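Local coordinates for protein mannan endo-1,4-beta-mannosidase (Mytilus edulis, PDB 2C0H) that hydrolyses internal beta-1,4-mannosidic linkages in the backbones of mannans, galactomannans and glucomannans, releasing short manno-oligosaccharides, at residues E48-V62 against A95-I107. The protein carries 3 engineered substitutions. Sequence-based numbering, arbitrary orientation.
Unlike the reference sequence in segment 48-62: M54 (reference Ile).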
loop_
_atom_site.group_PDB
_atom_site.type_symbol
_atom_site.label_atom_id
_atom_site.label_comp_id
_atom_site.label_asym_id
_atom_site.label_seq_id
_atom_site.Cartn_x
_atom_site.Cartn_y
_atom_site.Cartn_z
ATOM N N GLU A 48 -19.250 -0.887 6.365
ATOM C CA GLU A 48 -20.288 -0.123 5.650
ATOM C C GLU A 48 -20.463 1.278 6.228
ATOM O O GLU A 48 -20.646 2.243 5.480
ATOM C CB GLU A 48 -21.638 -0.869 5.649
ATOM C CG GLU A 48 -22.850 -0.040 5.227
ATOM C CD GLU A 48 -22.789 0.474 3.792
ATOM O OE1 GLU A 48 -22.157 -0.181 2.927
ATOM O OE2 GLU A 48 -23.393 1.544 3.530
ATOM N N SER A 49 -20.396 1.404 7.548
ATOM C CA SER A 49 -20.533 2.735 8.141
ATOM C C SER A 49 -19.333 3.614 7.768
ATOM O O SER A 49 -19.483 4.821 7.581
ATOM C CB SER A 49 -20.730 2.664 9.655
ATOM O OG SER A 49 -19.609 2.155 10.316
ATOM N N THR A 50 -18.144 3.012 7.662
ATOM C CA THR A 50 -16.939 3.749 7.260
ATOM C C THR A 50 -17.102 4.272 5.830
ATOM O O THR A 50 -16.758 5.422 5.548
ATOM C CB THR A 50 -15.657 2.877 7.383
ATOM O OG1 THR A 50 -15.436 2.525 8.755
ATOM C CG2 THR A 50 -14.443 3.601 6.872
ATOM N N LEU A 51 -17.601 3.423 4.939
ATOM C CA LEU A 51 -17.872 3.831 3.556
ATOM C C LEU A 51 -18.882 4.980 3.472
ATOM O O LEU A 51 -18.700 5.902 2.685
ATOM C CB LEU A 51 -18.387 2.660 2.729
ATOM C CG LEU A 51 -17.440 1.496 2.464
ATOM C CD1 LEU A 51 -18.237 0.367 1.822
ATOM C CD2 LEU A 51 -16.268 1.919 1.581
ATOM N N SER A 52 -19.943 4.901 4.271
ATOM C CA SER A 52 -20.983 5.933 4.288
ATOM C C SER A 52 -20.403 7.272 4.732
ATOM O O SER A 52 -20.642 8.303 4.076
ATOM C CB SER A 52 -22.131 5.534 5.221
ATOM O OG SER A 52 -23.131 6.546 5.243
ATOM N N ASP A 53 -19.667 7.251 5.846
ATOM C CA ASP A 53 -18.979 8.439 6.390
ATOM C C ASP A 53 -18.087 9.076 5.329
ATOM O O ASP A 53 -18.105 10.289 5.119
ATOM C CB ASP A 53 -18.093 8.077 7.593
ATOM C CG ASP A 53 -18.872 7.764 8.866
ATOM O OD1 ASP A 53 -20.115 7.894 8.882
ATOM O OD2 ASP A 53 -18.209 7.373 9.868
ATOM N N MET A 54 -17.290 8.249 4.665
ATOM C CA MET A 54 -16.338 8.753 3.693
ATOM C C MET A 54 -17.004 9.358 2.477
ATOM O O MET A 54 -16.617 10.445 2.062
ATOM C CB MET A 54 -15.344 7.673 3.294
ATOM C CG MET A 54 -14.365 7.390 4.402
ATOM S SD MET A 54 -13.198 6.121 3.945
ATOM C CE MET A 54 -12.604 6.801 2.387
ATOM N N GLN A 55 -18.012 8.693 1.924
ATOM C CA GLN A 55 -18.732 9.234 0.773
ATOM C C GLN A 55 -19.306 10.603 1.086
ATOM O O GLN A 55 -19.178 11.531 0.286
ATOM C CB GLN A 55 -19.856 8.311 0.286
ATOM C CG GLN A 55 -20.581 8.899 -0.935
ATOM C CD GLN A 55 -21.594 7.980 -1.570
ATOM O OE1 GLN A 55 -22.281 7.219 -0.899
ATOM N NE2 GLN A 55 -21.721 8.082 -2.889
ATOM N N SER A 56 -19.915 10.737 2.254
ATOM C CA SER A 56 -20.508 12.019 2.602
ATOM C C SER A 56 -19.462 13.140 2.816
ATOM O O SER A 56 -19.809 14.320 2.680
ATOM C CB SER A 56 -21.437 11.869 3.806
ATOM O OG SER A 56 -20.730 11.561 4.979
ATOM N N HIS A 57 -18.212 12.794 3.151
ATOM C CA HIS A 57 -17.123 13.784 3.319
ATOM C C HIS A 57 -16.154 13.886 2.138
ATOM O O HIS A 57 -15.091 14.473 2.249
ATOM C CB HIS A 57 -16.347 13.493 4.593
ATOM C CG HIS A 57 -17.137 13.761 5.828
ATOM N ND1 HIS A 57 -18.066 12.874 6.315
ATOM C CD2 HIS A 57 -17.151 14.828 6.663
ATOM C CE1 HIS A 57 -18.628 13.384 7.400
ATOM N NE2 HIS A 57 -18.089 14.567 7.630
ATOM N N GLY A 58 -16.512 13.291 1.015
ATOM C CA GLY A 58 -15.725 13.441 -0.199
ATOM C C GLY A 58 -14.512 12.543 -0.392
ATOM O O GLY A 58 -13.725 12.801 -1.293
ATOM N N GLY A 59 -14.365 11.509 0.425
ATOM C CA GLY A 59 -13.298 10.513 0.242
ATOM C C GLY A 59 -13.680 9.575 -0.880
ATOM O O GLY A 59 -14.872 9.312 -1.108
ATOM N N ASN A 60 -12.668 9.041 -1.563
ATOM C CA ASN A 60 -12.885 8.177 -2.722
ATOM C C ASN A 60 -12.112 6.870 -2.666
ATOM O O ASN A 60 -12.170 6.091 -3.625
ATOM C CB ASN A 60 -12.552 8.918 -4.028
ATOM C CG ASN A 60 -11.101 9.393 -4.117
ATOM O OD1 ASN A 60 -10.175 8.775 -3.580
ATOM N ND2 ASN A 60 -10.891 10.497 -4.837
ATOM N N SER A 61 -11.397 6.605 -1.577
ATOM C CA SER A 61 -10.602 5.376 -1.495
ATOM C C SER A 61 -10.284 4.951 -0.077
ATOM O O SER A 61 -10.143 5.787 0.819
ATOM C CB SER A 61 -9.312 5.496 -2.310
ATOM O OG SER A 61 -8.655 6.723 -2.099
ATOM N N VAL A 62 -10.148 3.639 0.103
ATOM C CA VAL A 62 -9.853 3.023 1.398
ATOM C C VAL A 62 -8.746 1.989 1.188
ATOM O O VAL A 62 -8.817 1.220 0.219
ATOM C CB VAL A 62 -11.092 2.323 2.019
ATOM C CG1 VAL A 62 -10.755 1.674 3.343
ATOM C CG2 VAL A 62 -12.224 3.290 2.213
ATOM N N ALA A 95 -18.250 -9.077 -1.825
ATOM C CA ALA A 95 -19.376 -8.416 -1.138
ATOM C C ALA A 95 -18.953 -7.027 -0.690
ATOM O O ALA A 95 -19.730 -6.079 -0.801
ATOM C CB ALA A 95 -19.859 -9.222 0.036
ATOM N N TYR A 96 -17.738 -6.922 -0.158
ATOM C CA TYR A 96 -17.182 -5.629 0.265
ATOM C C TYR A 96 -17.021 -4.703 -0.924
ATOM O O TYR A 96 -17.376 -3.533 -0.865
ATOM C CB TYR A 96 -15.847 -5.803 1.011
ATOM C CG TYR A 96 -15.211 -4.514 1.512
ATOM C CD1 TYR A 96 -15.960 -3.566 2.211
ATOM C CD2 TYR A 96 -13.856 -4.264 1.340
ATOM C CE1 TYR A 96 -15.369 -2.394 2.677
ATOM C CE2 TYR A 96 -13.268 -3.097 1.809
ATOM C CZ TYR A 96 -14.028 -2.163 2.480
ATOM O OH TYR A 96 -13.422 -1.001 2.951
ATOM N N LEU A 97 -16.479 -5.225 -2.014
ATOM C CA LEU A 97 -16.343 -4.416 -3.227
ATOM C C LEU A 97 -17.700 -3.906 -3.755
ATOM O O LEU A 97 -17.772 -2.778 -4.239
ATOM C CB LEU A 97 -15.561 -5.190 -4.309
ATOM C CG LEU A 97 -14.068 -5.378 -4.012
ATOM C CD1 LEU A 97 -13.504 -6.459 -4.943
ATOM C CD2 LEU A 97 -13.262 -4.078 -4.148
ATOM N N HIS A 98 -18.762 -4.714 -3.653
ATOM C CA HIS A 98 -20.103 -4.283 -4.087
ATOM C C HIS A 98 -20.614 -3.168 -3.187
ATOM O O HIS A 98 -21.206 -2.220 -3.679
ATOM C CB HIS A 98 -21.111 -5.424 -4.098
ATOM C CG HIS A 98 -20.900 -6.426 -5.187
ATOM N ND1 HIS A 98 -20.089 -6.201 -6.278
ATOM C CD2 HIS A 98 -21.420 -7.663 -5.352
ATOM C CE1 HIS A 98 -20.112 -7.265 -7.065
ATOM N NE2 HIS A 98 -20.909 -8.167 -6.523
ATOM N N ALA A 99 -20.376 -3.274 -1.884
ATOM C CA ALA A 99 -20.724 -2.188 -0.952
ATOM C C ALA A 99 -19.973 -0.893 -1.265
ATOM O O ALA A 99 -20.558 0.196 -1.262
ATOM C CB ALA A 99 -20.459 -2.630 0.484
ATOM N N ALA A 100 -18.680 -1.001 -1.553
ATOM C CA ALA A 100 -17.854 0.157 -1.894
ATOM C C ALA A 100 -18.366 0.818 -3.185
ATOM O O ALA A 100 -18.470 2.042 -3.268
ATOM C CB ALA A 100 -16.385 -0.250 -2.041
ATOM N N GLN A 101 -18.735 0.005 -4.170
ATOM C CA GLN A 101 -19.235 0.505 -5.449
ATOM C C GLN A 101 -20.489 1.354 -5.255
ATOM O O GLN A 101 -20.633 2.382 -5.896
ATOM C CB GLN A 101 -19.534 -0.657 -6.399
ATOM C CG GLN A 101 -19.859 -0.221 -7.798
ATOM C CD GLN A 101 -20.097 -1.376 -8.743
ATOM O OE1 GLN A 101 -19.649 -2.500 -8.503
ATOM N NE2 GLN A 101 -20.785 -1.101 -9.842
ATOM N N ARG A 102 -21.365 0.921 -4.351
ATOM C CA ARG A 102 -22.617 1.632 -4.069
ATOM C C ARG A 102 -22.337 3.026 -3.496
ATOM O O ARG A 102 -23.205 3.919 -3.594
ATOM C CB ARG A 102 -23.510 0.820 -3.115
ATOM C CG ARG A 102 -24.157 -0.407 -3.757
ATOM C CD ARG A 102 -25.234 -1.046 -2.897
ATOM N NE ARG A 102 -24.712 -1.739 -1.726
ATOM C CZ ARG A 102 -24.335 -3.019 -1.688
ATOM N NH1 ARG A 102 -24.399 -3.791 -2.765
ATOM N NH2 ARG A 102 -23.876 -3.526 -0.554
ATOM N N HIS A 103 -21.145 3.212 -2.916
ATOM C CA HIS A 103 -20.699 4.503 -2.342
ATOM C C HIS A 103 -19.611 5.235 -3.163
ATOM O O HIS A 103 -18.993 6.197 -2.682
ATOM C CB HIS A 103 -20.193 4.282 -0.911
ATOM C CG HIS A 103 -21.259 3.873 0.055
ATOM N ND1 HIS A 103 -22.067 4.788 0.697
ATOM C CD2 HIS A 103 -21.653 2.654 0.489
ATOM C CE1 HIS A 103 -22.907 4.147 1.492
ATOM N NE2 HIS A 103 -22.676 2.852 1.384
ATOM N N ASN A 104 -19.358 4.776 -4.391
ATOM C CA ASN A 104 -18.300 5.303 -5.264
ATOM C C ASN A 104 -16.896 5.384 -4.632
ATOM O O ASN A 104 -16.196 6.387 -4.775
ATOM C CB ASN A 104 -18.693 6.677 -5.837
ATOM C CG ASN A 104 -19.629 6.574 -7.018
ATOM O OD1 ASN A 104 -19.427 5.772 -7.930
ATOM N ND2 ASN A 104 -20.654 7.413 -7.022
ATOM N N ILE A 105 -16.487 4.318 -3.951
ATOM C CA ILE A 105 -15.175 4.266 -3.289
ATOM C C ILE A 105 -14.334 3.124 -3.861
ATOM O O ILE A 105 -14.866 2.039 -4.083
ATOM C CB ILE A 105 -15.370 4.127 -1.771
ATOM C CG1 ILE A 105 -15.880 5.479 -1.226
ATOM C CG2 ILE A 105 -14.095 3.720 -1.098
ATOM C CD1 ILE A 105 -16.280 5.446 0.227
ATOM N N LEU A 106 -13.062 3.409 -4.133
ATOM C CA LEU A 106 -12.082 2.408 -4.585
ATOM C C LEU A 106 -11.356 1.775 -3.407
ATOM O O LEU A 106 -10.881 2.468 -2.497
ATOM C CB LEU A 106 -11.045 3.058 -5.496
ATOM C CG LEU A 106 -11.522 3.592 -6.839
ATOM C CD1 LEU A 106 -10.434 4.454 -7.460
ATOM C CD2 LEU A 106 -11.914 2.447 -7.794
ATOM N N ILE A 107 -11.186 0.458 -3.468
ATOM C CA ILE A 107 -10.503 -0.279 -2.420
ATOM C C ILE A 107 -9.100 -0.720 -2.847
ATOM O O ILE A 107 -8.915 -1.261 -3.947
ATOM C CB ILE A 107 -11.345 -1.542 -2.008
ATOM C CG1 ILE A 107 -12.781 -1.166 -1.608
ATOM C CG2 ILE A 107 -10.667 -2.358 -0.925
ATOM C CD1 ILE A 107 -12.890 -0.126 -0.507
HETATM O O HOH W 1 -17.350 8.674 -2.456
#
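H103, in the turn that follows helix 95-102, spends both ring nitrogens on helix 48-56. NE2 donates to OE2 of E48 over 2.6 Å, on the carboxylate's syn side, and ND1 donates to OE1 of Q55 at 2.9 Å, from above the amide plane. Both bonds are bent, and the amide stands 70° from the ring. With both nitrogens donating, the imidazole is probably positively charged, as suits the neighbouring glutamate. One ring face lies over the L51-S52 backbone. Replacing H103 by an alanine is likely to leave E48 OE2 and Q55 OE1 without these donors and to uncover the L51-S52 turn.

The segments exemplify how successive beta-alpha units pack in a TIM barrel, the fold of this glycoside hydrolase family 5 enzyme: helical segments 48-56 and 95-102 run nearly parallel, their axes 24° apart, outside adjacent parallel strands. Each helix ends in a Schellman motif (G58 and N104, positive phi).

Between the layers, L51 lays CD1 on the backbone of A100 (3.7 Å to N) while CD2 meets CD1 of I105 at 3.8 Å. I105, with CG1 beside its backbone N (chi1 -72°), brings CD1 against L51 O and CG2 to CG2 of V62.

Strand pairing is by backbone: L106 N donates to N60 O and V62 N to L106 O, each 2.9 Å. A water lies within hydrogen-bonding distance of both G59 O and H103 O, bridging the two turns.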